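Local coordinates for cyclic GMP-AMP synthase-like receptor (Tribolium castaneum, PDB 7LT2), which senses double-stranded RNA in the cytoplasm and, in response, makes cyclic GMP-AMP from ATP and GTP as an innate immune signal, at residues 33-38 with 143-148; 50-55 with 74-79; 266-271 with 363-368. All coordinates share one frame; numbering follows the deposited sequence.

Contact 1 of 3, residues 33-38 with 143-148; sequences RTFVEQ and QKTLNT
Phe35 and Gln38, on neighbouring turns of helix 18-42, meet Thr145 and Leu146 near the C-terminal end of helix 131-147, and Thr148 that follows. The axes of the two short segments run at 106° to each other and approach to 10.0 Å, so the helices meet nearly crosswise, and the CA atoms of Gln38 and Thr145 are the nearest across the two segments. Thr145 CG2 lies over one face of the Phe35 ring, 4.0 Å from its centroid and displaced toward the rim, a CH-pi contact. Thr145 CG2 also lies 3.7 Å from Gln38 CG. Leu146 begins by pointing away, but its CD2 methyl returns to the edge of the phenyl ring, 3.6 Å from Phe35 CE1. Gln38 leaves its helix with CG anti to the backbone N (chi1 -172°) and then bends at chi2, which carries the amide to Thr148. There Gln38 NE2 donates to Thr148 OG1 over 2.8 Å in a nearly straight bond lying in the amide plane. Thr145 OG1 is turned back to Leu141 O in its own helix, leaving the methyl to face the ring. Thr148 OG1 in turn donates to Thr145 O, which also accepts from Thr148 N. The hydroxyl is therefore donor and acceptor at once, a relay that fixes its rotation and ties the backbone at Thr145 to the Gln38 amide beside a hydrophobic patch.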
loop_
_atom_site.group_PDB
_atom_site.type_symbol
_atom_site.label_atom_id
_atom_site.label_comp_id
_atom_site.label_asym_id
_atom_site.label_seq_id
_atom_site.Cartn_x
_atom_site.Cartn_y
_atom_site.Cartn_z
ATOM N N ARG A 33 -17.123 3.433 4.061
ATOM C CA ARG A 33 -18.293 3.259 3.200
ATOM C C ARG A 33 -19.300 4.382 3.415
ATOM O O ARG A 33 -19.882 4.899 2.451
ATOM C CB ARG A 33 -18.945 1.896 3.439
ATOM C CG ARG A 33 -18.337 0.768 2.618
ATOM C CD ARG A 33 -19.213 -0.478 2.649
ATOM N NE ARG A 33 -19.255 -1.056 3.985
ATOM C CZ ARG A 33 -18.381 -1.941 4.443
ATOM N NH1 ARG A 33 -17.407 -2.409 3.682
ATOM N NH2 ARG A 33 -18.489 -2.368 5.697
ATOM N N THR A 34 -19.518 4.778 4.670
ATOM C CA THR A 34 -20.393 5.915 4.939
ATOM C C THR A 34 -19.881 7.172 4.247
ATOM O O THR A 34 -20.659 7.923 3.647
ATOM C CB THR A 34 -20.512 6.154 6.444
ATOM O OG1 THR A 34 -20.990 4.963 7.084
ATOM C CG2 THR A 34 -21.486 7.295 6.725
ATOM N N PHE A 35 -18.569 7.407 4.305
ATOM C CA PHE A 35 -18.011 8.601 3.682
ATOM C C PHE A 35 -18.133 8.547 2.162
ATOM O O PHE A 35 -18.490 9.548 1.528
ATOM C CB PHE A 35 -16.550 8.779 4.106
ATOM C CG PHE A 35 -15.978 10.116 3.726
ATOM C CD1 PHE A 35 -16.077 11.196 4.584
ATOM C CD2 PHE A 35 -15.364 10.294 2.502
ATOM C CE1 PHE A 35 -15.560 12.430 4.229
ATOM C CE2 PHE A 35 -14.848 11.519 2.141
ATOM C CZ PHE A 35 -14.950 12.590 3.009
ATOM N N VAL A 36 -17.841 7.390 1.558
ATOM C CA VAL A 36 -17.882 7.287 0.100
ATOM C C VAL A 36 -19.318 7.388 -0.401
ATOM O O VAL A 36 -19.576 7.979 -1.461
ATOM C CB VAL A 36 -17.185 5.991 -0.363
ATOM C CG1 VAL A 36 -17.495 5.679 -1.833
ATOM C CG2 VAL A 36 -15.683 6.111 -0.155
ATOM N N GLU A 37 -20.276 6.836 0.354
ATOM C CA GLU A 37 -21.679 6.991 -0.026
ATOM C C GLU A 37 -22.085 8.457 -0.016
ATOM O O GLU A 37 -22.843 8.907 -0.886
ATOM C CB GLU A 37 -22.586 6.178 0.903
ATOM C CG GLU A 37 -22.633 4.695 0.579
ATOM C CD GLU A 37 -23.201 4.423 -0.808
ATOM O OE1 GLU A 37 -24.268 4.978 -1.140
ATOM O OE2 GLU A 37 -22.574 3.656 -1.566
ATOM N N GLN A 38 -21.586 9.223 0.959
ATOM C CA GLN A 38 -21.869 10.655 0.978
ATOM C C GLN A 38 -21.190 11.364 -0.186
ATOM O O GLN A 38 -21.758 12.300 -0.761
ATOM C CB GLN A 38 -21.440 11.262 2.315
ATOM C CG GLN A 38 -21.870 12.716 2.515
ATOM C CD GLN A 38 -23.357 12.865 2.789
ATOM O OE1 GLN A 38 -24.111 11.887 2.781
ATOM N NE2 GLN A 38 -23.789 14.098 3.033
ATOM N N GLN A 143 -13.461 17.795 0.196
ATOM C CA GLN A 143 -13.830 18.991 0.952
ATOM C C GLN A 143 -15.335 19.226 0.903
ATOM O O GLN A 143 -15.970 19.500 1.929
ATOM C CB GLN A 143 -13.085 20.216 0.405
ATOM C CG GLN A 143 -11.577 20.206 0.618
ATOM C CD GLN A 143 -11.179 20.621 2.024
ATOM O OE1 GLN A 143 -12.028 20.803 2.893
ATOM N NE2 GLN A 143 -9.879 20.769 2.251
ATOM N N LYS A 144 -15.917 19.135 -0.294
ATOM C CA LYS A 144 -17.358 19.306 -0.445
ATOM C C LYS A 144 -18.119 18.334 0.444
ATOM O O LYS A 144 -19.102 18.712 1.095
ATOM C CB LYS A 144 -17.741 19.116 -1.915
ATOM C CG LYS A 144 -19.169 19.479 -2.265
ATOM C CD LYS A 144 -19.422 19.232 -3.745
ATOM C CE LYS A 144 -20.840 19.625 -4.141
ATOM N NZ LYS A 144 -21.006 19.526 -5.620
ATOM N N THR A 145 -17.659 17.082 0.497
ATOM C CA THR A 145 -18.316 16.049 1.293
ATOM C C THR A 145 -18.161 16.314 2.786
ATOM O O THR A 145 -19.133 16.217 3.546
ATOM C CB THR A 145 -17.742 14.682 0.920
ATOM O OG1 THR A 145 -17.960 14.436 -0.476
ATOM C CG2 THR A 145 -18.405 13.577 1.733
ATOM N N LEU A 146 -16.944 16.654 3.226
ATOM C CA LEU A 146 -16.713 16.953 4.640
ATOM C C LEU A 146 -17.648 18.047 5.149
ATOM O O LEU A 146 -18.108 17.993 6.296
ATOM C CB LEU A 146 -15.252 17.352 4.853
ATOM C CG LEU A 146 -14.198 16.248 4.716
ATOM C CD1 LEU A 146 -12.816 16.861 4.542
ATOM C CD2 LEU A 146 -14.219 15.332 5.923
ATOM N N ASN A 147 -17.949 19.045 4.312
ATOM C CA ASN A 147 -18.811 20.147 4.734
ATOM C C ASN A 147 -20.244 19.713 5.007
ATOM O O ASN A 147 -20.955 20.409 5.743
ATOM C CB ASN A 147 -18.827 21.259 3.677
ATOM C CG ASN A 147 -17.521 22.016 3.600
ATOM O OD1 ASN A 147 -16.746 22.048 4.554
ATOM N ND2 ASN A 147 -17.276 22.649 2.458
ATOM N N THR A 148 -20.692 18.595 4.430
ATOM C CA THR A 148 -22.062 18.139 4.618
ATOM C C THR A 148 -22.235 17.238 5.833
ATOM O O THR A 148 -23.370 16.875 6.156
ATOM C CB THR A 148 -22.558 17.394 3.372
ATOM O OG1 THR A 148 -21.869 16.141 3.249
ATOM C CG2 THR A 148 -22.323 18.224 2.123
#

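Contact 2 of 3, residues 50-55 with 74-79; sequences FRRVFY and DILLHI
Arg52 reaches Leu76 through a chi1 of 65°, which sets CG between the backbone N and the carbonyl carbon, and an extended chain beyond; its guanidinium thereby lies with one face against Leu76 CD1, 3.6 Å from CZ. Phe54, with CG anti to the backbone N (chi1 176°), runs alongside Asp74, and ring and carboxylate are nearly coplanar, Asp74 OD2 sitting at the ring edge 3.6 Å from Phe54 CD2. These pairs occupy one face of an antiparallel ladder. On the other, Ile75 CG2 meets the edge of the Phe50 ring, 3.8 Å from CD1, while that ring has the backbone N of Arg52 over the centre of one face. Arg51 and Arg52 both stand opposite Leu76, a classic beta bulge: Arg51 N donates to Leu76 O (2.9 Å), and Leu76 N donates to Arg52 O (2.8 Å). Beyond the bulge, Phe54 and Asp74 form a hydrogen-bonded pair through both N-H groups. With the bulge, both arginines reach Glu221, which forms a salt bridge with each; Arg52 also pairs with Glu246, a residue predicted by similarity to bind nucleotide. In the central sheet of the nucleotidyltransferase domain, strand 70-77, which carries the predicted metal ligands Glu70 and Asp72, lies between strand 50-56 and the parallel strand 188-200; helix 18-42 packs on Phe50, and helix 245-251 on Phe54.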
loop_
_atom_site.group_PDB
_atom_site.type_symbol
_atom_site.label_atom_id
_atom_site.label_comp_id
_atom_site.label_asym_id
_atom_site.label_seq_id
_atom_site.Cartn_x
_atom_site.Cartn_y
_atom_site.Cartn_z
ATOM N N PHE A 50 -17.255 5.769 -10.185
ATOM C CA PHE A 50 -16.835 4.891 -9.098
ATOM C C PHE A 50 -17.172 3.436 -9.397
ATOM O O PHE A 50 -18.298 3.107 -9.791
ATOM C CB PHE A 50 -17.488 5.317 -7.786
ATOM C CG PHE A 50 -17.146 4.423 -6.630
ATOM C CD1 PHE A 50 -15.927 4.542 -5.986
ATOM C CD2 PHE A 50 -18.037 3.461 -6.193
ATOM C CE1 PHE A 50 -15.603 3.722 -4.920
ATOM C CE2 PHE A 50 -17.717 2.636 -5.123
ATOM C CZ PHE A 50 -16.505 2.766 -4.494
ATOM N N ARG A 51 -16.184 2.563 -9.206
ATOM C CA ARG A 51 -16.377 1.125 -9.318
ATOM C C ARG A 51 -16.246 0.411 -7.981
ATOM O O ARG A 51 -17.151 -0.334 -7.587
ATOM C CB ARG A 51 -15.379 0.533 -10.321
ATOM C CG ARG A 51 -15.515 -0.968 -10.522
ATOM C CD ARG A 51 -14.677 -1.440 -11.703
ATOM N NE ARG A 51 -14.751 -2.885 -11.886
ATOM C CZ ARG A 51 -15.680 -3.501 -12.605
ATOM N NH1 ARG A 51 -16.641 -2.827 -13.215
ATOM N NH2 ARG A 51 -15.639 -4.826 -12.720
ATOM N N ARG A 52 -15.145 0.623 -7.270
ATOM C CA ARG A 52 -14.875 -0.084 -6.020
ATOM C C ARG A 52 -13.657 0.561 -5.372
ATOM O O ARG A 52 -13.018 1.445 -5.950
ATOM C CB ARG A 52 -14.639 -1.574 -6.265
ATOM C CG ARG A 52 -13.385 -1.875 -7.079
ATOM C CD ARG A 52 -13.292 -3.347 -7.430
ATOM N NE ARG A 52 -12.272 -3.624 -8.434
ATOM C CZ ARG A 52 -11.040 -4.027 -8.159
ATOM N NH1 ARG A 52 -10.622 -4.171 -6.912
ATOM N NH2 ARG A 52 -10.206 -4.294 -9.158
ATOM N N VAL A 53 -13.332 0.102 -4.167
ATOM C CA VAL A 53 -12.135 0.545 -3.463
ATOM C C VAL A 53 -11.203 -0.646 -3.278
ATOM O O VAL A 53 -11.632 -1.806 -3.236
ATOM C CB VAL A 53 -12.450 1.202 -2.098
ATOM C CG1 VAL A 53 -13.363 2.411 -2.272
ATOM C CG2 VAL A 53 -13.063 0.190 -1.113
ATOM N N PHE A 54 -9.911 -0.342 -3.181
ATOM C CA PHE A 54 -8.889 -1.307 -2.808
ATOM C C PHE A 54 -8.176 -0.761 -1.583
ATOM O O PHE A 54 -7.811 0.419 -1.553
ATOM C CB PHE A 54 -7.895 -1.546 -3.951
ATOM C CG PHE A 54 -6.757 -2.455 -3.587
ATOM C CD1 PHE A 54 -6.917 -3.838 -3.614
ATOM C CD2 PHE A 54 -5.530 -1.933 -3.206
ATOM C CE1 PHE A 54 -5.869 -4.678 -3.275
ATOM C CE2 PHE A 54 -4.479 -2.772 -2.864
ATOM C CZ PHE A 54 -4.655 -4.146 -2.901
ATOM N N TYR A 55 -7.990 -1.605 -0.571
ATOM C CA TYR A 55 -7.332 -1.186 0.662
ATOM C C TYR A 55 -5.846 -1.509 0.529
ATOM O O TYR A 55 -5.460 -2.679 0.514
ATOM C CB TYR A 55 -7.957 -1.876 1.873
ATOM C CG TYR A 55 -9.467 -1.743 1.949
ATOM C CD1 TYR A 55 -10.068 -0.521 2.220
ATOM C CD2 TYR A 55 -10.288 -2.847 1.766
ATOM C CE1 TYR A 55 -11.458 -0.400 2.295
ATOM C CE2 TYR A 55 -11.668 -2.741 1.842
ATOM C CZ TYR A 55 -12.252 -1.515 2.101
ATOM O OH TYR A 55 -13.627 -1.416 2.171
ATOM N N ASP A 74 -7.560 3.271 -2.024
ATOM C CA ASP A 74 -7.457 3.444 -3.469
ATOM C C ASP A 74 -8.867 3.413 -4.042
ATOM O O ASP A 74 -9.497 2.354 -4.131
ATOM C CB ASP A 74 -6.569 2.366 -4.080
ATOM C CG ASP A 74 -5.113 2.534 -3.703
ATOM O OD1 ASP A 74 -4.666 3.691 -3.522
ATOM O OD2 ASP A 74 -4.417 1.510 -3.568
ATOM N N ILE A 75 -9.370 4.587 -4.412
ATOM C CA ILE A 75 -10.722 4.748 -4.934
ATOM C C ILE A 75 -10.650 4.523 -6.440
ATOM O O ILE A 75 -10.071 5.335 -7.166
ATOM C CB ILE A 75 -11.280 6.136 -4.594
ATOM C CG1 ILE A 75 -11.293 6.344 -3.077
ATOM C CG2 ILE A 75 -12.685 6.326 -5.179
ATOM C CD1 ILE A 75 -11.527 7.783 -2.646
ATOM N N LEU A 76 -11.223 3.414 -6.914
ATOM C CA LEU A 76 -11.030 2.984 -8.299
ATOM C C LEU A 76 -12.155 3.533 -9.176
ATOM O O LEU A 76 -13.318 3.134 -9.040
ATOM C CB LEU A 76 -10.955 1.462 -8.388
ATOM C CG LEU A 76 -9.911 0.788 -7.483
ATOM C CD1 LEU A 76 -9.710 -0.660 -7.891
ATOM C CD2 LEU A 76 -8.580 1.523 -7.499
ATOM N N LEU A 77 -11.797 4.450 -10.071
ATOM C CA LEU A 77 -12.700 5.031 -11.053
ATOM C C LEU A 77 -12.495 4.323 -12.386
ATOM O O LEU A 77 -11.385 3.904 -12.714
ATOM C CB LEU A 77 -12.426 6.530 -11.201
ATOM C CG LEU A 77 -12.207 7.280 -9.885
ATOM C CD1 LEU A 77 -11.639 8.666 -10.129
ATOM C CD2 LEU A 77 -13.516 7.359 -9.111
ATOM N N HIS A 78 -13.570 4.180 -13.157
ATOM C CA HIS A 78 -13.495 3.448 -14.417
ATOM C C HIS A 78 -14.019 4.315 -15.547
ATOM O O HIS A 78 -15.177 4.747 -15.514
ATOM C CB HIS A 78 -14.277 2.134 -14.362
ATOM C CG HIS A 78 -14.253 1.382 -15.656
ATOM N ND1 HIS A 78 -13.102 0.824 -16.170
ATOM C CD2 HIS A 78 -15.231 1.124 -16.555
ATOM C CE1 HIS A 78 -13.376 0.242 -17.325
ATOM N NE2 HIS A 78 -14.661 0.412 -17.582
ATOM N N ILE A 79 -13.162 4.571 -16.526
ATOM C CA ILE A 79 -13.562 5.284 -17.743
ATOM C C ILE A 79 -14.295 4.313 -18.656
ATOM O O ILE A 79 -13.745 3.251 -18.984
ATOM C CB ILE A 79 -12.337 5.866 -18.438
ATOM C CG1 ILE A 79 -11.629 6.876 -17.529
ATOM C CG2 ILE A 79 -12.736 6.504 -19.776
ATOM C CD1 ILE A 79 -10.280 7.310 -18.037
#

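Contact 3 of 3, residues 266-271 with 363-368; sequences KKLKEK and KHLLTK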
loop_
_atom_site.group_PDB
_atom_site.type_symbol
_atom_site.label_atom_id
_atom_site.label_comp_id
_atom_site.label_asym_id
_atom_site.label_seq_id
_atom_site.Cartn_x
_atom_site.Cartn_y
_atom_site.Cartn_z
ATOM N N LYS A 266 11.897 -6.714 8.130
ATOM C CA LYS A 266 11.527 -5.299 8.213
ATOM C C LYS A 266 11.840 -4.727 9.590
ATOM O O LYS A 266 12.238 -3.561 9.709
ATOM C CB LYS A 266 10.041 -5.107 7.879
ATOM C CG LYS A 266 9.711 -5.241 6.399
ATOM C CD LYS A 266 8.206 -5.158 6.144
ATOM C CE LYS A 266 7.650 -3.794 6.507
ATOM N NZ LYS A 266 6.233 -3.599 6.052
ATOM N N LYS A 267 11.664 -5.529 10.647
ATOM C CA LYS A 267 12.022 -5.068 11.984
ATOM C C LYS A 267 13.517 -4.807 12.082
ATOM O O LYS A 267 13.945 -3.799 12.655
ATOM C CB LYS A 267 11.586 -6.102 13.027
ATOM C CG LYS A 267 11.824 -5.696 14.487
ATOM C CD LYS A 267 10.893 -4.571 14.905
ATOM C CE LYS A 267 10.885 -4.357 16.418
ATOM N NZ LYS A 267 12.228 -3.973 16.910
ATOM N N LEU A 268 14.325 -5.707 11.512
ATOM C CA LEU A 268 15.767 -5.494 11.452
ATOM C C LEU A 268 16.103 -4.233 10.667
ATOM O O LEU A 268 16.992 -3.465 11.058
ATOM C CB LEU A 268 16.435 -6.715 10.821
ATOM C CG LEU A 268 17.959 -6.729 10.704
ATOM C CD1 LEU A 268 18.599 -6.652 12.082
ATOM C CD2 LEU A 268 18.426 -7.974 9.954
ATOM N N LYS A 269 15.398 -4.005 9.558
ATOM C CA LYS A 269 15.621 -2.810 8.751
ATOM C C LYS A 269 15.317 -1.546 9.543
ATOM O O LYS A 269 16.075 -0.567 9.485
ATOM C CB LYS A 269 14.764 -2.884 7.480
ATOM C CG LYS A 269 14.900 -1.692 6.534
ATOM C CD LYS A 269 13.835 -0.623 6.780
ATOM C CE LYS A 269 12.453 -1.094 6.342
ATOM N NZ LYS A 269 11.438 -0.012 6.474
ATOM N N GLU A 270 14.208 -1.545 10.287
ATOM C CA GLU A 270 13.843 -0.378 11.081
ATOM C C GLU A 270 14.906 -0.050 12.116
ATOM O O GLU A 270 15.143 1.125 12.415
ATOM C CB GLU A 270 12.506 -0.606 11.784
ATOM C CG GLU A 270 11.295 -0.554 10.891
ATOM C CD GLU A 270 10.009 -0.741 11.678
ATOM O OE1 GLU A 270 10.035 -0.571 12.917
ATOM O OE2 GLU A 270 8.975 -1.066 11.063
ATOM N N LYS A 271 15.556 -1.067 12.669
ATOM C CA LYS A 271 16.542 -0.801 13.706
ATOM C C LYS A 271 17.910 -0.429 13.141
ATOM O O LYS A 271 18.585 0.446 13.695
ATOM C CB LYS A 271 16.670 -2.011 14.635
ATOM C CG LYS A 271 17.590 -1.749 15.821
ATOM C CD LYS A 271 17.652 -2.936 16.754
ATOM C CE LYS A 271 18.815 -2.804 17.721
ATOM N NZ LYS A 271 18.977 -4.034 18.548
ATOM N N LYS A 363 18.574 -9.881 20.039
ATOM C CA LYS A 363 19.469 -8.781 20.372
ATOM C C LYS A 363 19.639 -7.820 19.201
ATOM O O LYS A 363 19.855 -6.621 19.411
ATOM C CB LYS A 363 20.827 -9.329 20.810
ATOM C CG LYS A 363 20.753 -10.293 21.983
ATOM C CD LYS A 363 22.109 -10.931 22.246
ATOM C CE LYS A 363 22.028 -11.963 23.353
ATOM N NZ LYS A 363 23.348 -12.619 23.600
ATOM N N HIS A 364 19.542 -8.319 17.968
ATOM C CA HIS A 364 19.654 -7.465 16.793
ATOM C C HIS A 364 18.318 -6.889 16.354
ATOM O O HIS A 364 18.281 -5.789 15.793
ATOM C CB HIS A 364 20.263 -8.239 15.620
ATOM C CG HIS A 364 21.684 -8.652 15.839
ATOM N ND1 HIS A 364 22.748 -7.806 15.610
ATOM C CD2 HIS A 364 22.217 -9.825 16.255
ATOM C CE1 HIS A 364 23.875 -8.436 15.888
ATOM N NE2 HIS A 364 23.582 -9.663 16.279
ATOM N N LEU A 365 17.222 -7.612 16.582
ATOM C CA LEU A 365 15.920 -7.154 16.109
ATOM C C LEU A 365 15.317 -6.090 17.017
ATOM O O LEU A 365 14.644 -5.177 16.528
ATOM C CB LEU A 365 14.960 -8.340 15.988
ATOM C CG LEU A 365 14.921 -9.092 14.654
ATOM C CD1 LEU A 365 16.314 -9.469 14.173
ATOM C CD2 LEU A 365 14.055 -10.329 14.792
ATOM N N LEU A 366 15.553 -6.179 18.320
ATOM C CA LEU A 366 14.892 -5.326 19.294
ATOM C C LEU A 366 15.806 -4.192 19.741
ATOM O O LEU A 366 17.026 -4.350 19.836
ATOM C CB LEU A 366 14.452 -6.144 20.513
ATOM C CG LEU A 366 13.534 -7.330 20.211
ATOM C CD1 LEU A 366 13.112 -8.037 21.489
ATOM C CD2 LEU A 366 12.312 -6.871 19.418
ATOM N N THR A 367 15.200 -3.037 20.003
ATOM C CA THR A 367 15.905 -1.993 20.721
ATOM C C THR A 367 16.259 -2.503 22.112
ATOM O O THR A 367 15.708 -3.498 22.593
ATOM C CB THR A 367 15.049 -0.729 20.822
ATOM O OG1 THR A 367 13.911 -0.984 21.654
ATOM C CG2 THR A 367 14.561 -0.303 19.442
ATOM N N LYS A 368 17.204 -1.823 22.761
ATOM C CA LYS A 368 17.570 -2.226 24.114
ATOM C C LYS A 368 16.369 -2.139 25.044
ATOM O O LYS A 368 16.187 -2.992 25.919
ATOM C CB LYS A 368 18.729 -1.371 24.621
ATOM C CG LYS A 368 19.893 -1.360 23.647
ATOM C CD LYS A 368 21.219 -1.082 24.316
ATOM C CE LYS A 368 22.343 -1.330 23.330
ATOM N NZ LYS A 368 23.655 -1.190 23.981
#
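Lys267 and Lys271, one turn apart on helix 258-272 of the Mab-21 HhH/H2TH-like domain, bond through their side chains to carbonyls at the end of helix 361-365. Lys267 NZ donates to Leu365 O over 2.7 Å, tilted 30° from the carbonyl plane. Bends at chi2 and chi4 fold its chain over that oxygen, while Leu366 CD2 lies 3.8 Å from Lys267 NZ. Lys271 instead is extended beyond CG and slides its methylenes past the helix end, bringing CD to 3.1 Å from His364 O. Leu268 CD1 packs on Leu365 CD1, the two side chains crossing at about a right angle.

Farther out, Glu370 forms a salt bridge with Lys267 NZ and accepts from Thr367 N; Thr367 is the N-cap of helix 368-375 and its side chain caps a backbone N, which fits a capping box. His364 NE2 is hydrogen-bonded to Asp353, and its ring meets that of Tyr349 at a steep angle; Ile350 of helix 337-354 touches both His364 and Leu268. The carbonyl oxygens gathered at the helix end probably stabilise the positive charge of both lysines. At the tip of Lys271, NZ makes a weak bond of 3.3 Å to His364 O and lies 2.9 Å from Lys363 O.

In the fold
Contacts 1 and 2 belong to the nucleotidyltransferase part of the chain, with contact 2 nested inside the loop that contact 1 closes; their centres are 16 Å apart. Helix 18-42 connects them: its Val36 CG1 lies 4.1 Å from Phe50 CZ, so the helix that meets 131-147 also rests on strand 50-56. Contact 3 follows both along the chain and lies on the opposite side of the chain's centre, about 41 Å from contact 1 and 37 Å from contact 2, centre to centre, in a largely helical region. Asp72, beside contact 2, and Lys266, in contact 3, are both predicted by similarity to bind ATP, consistent with a nucleotide site fed from both parts of the chain.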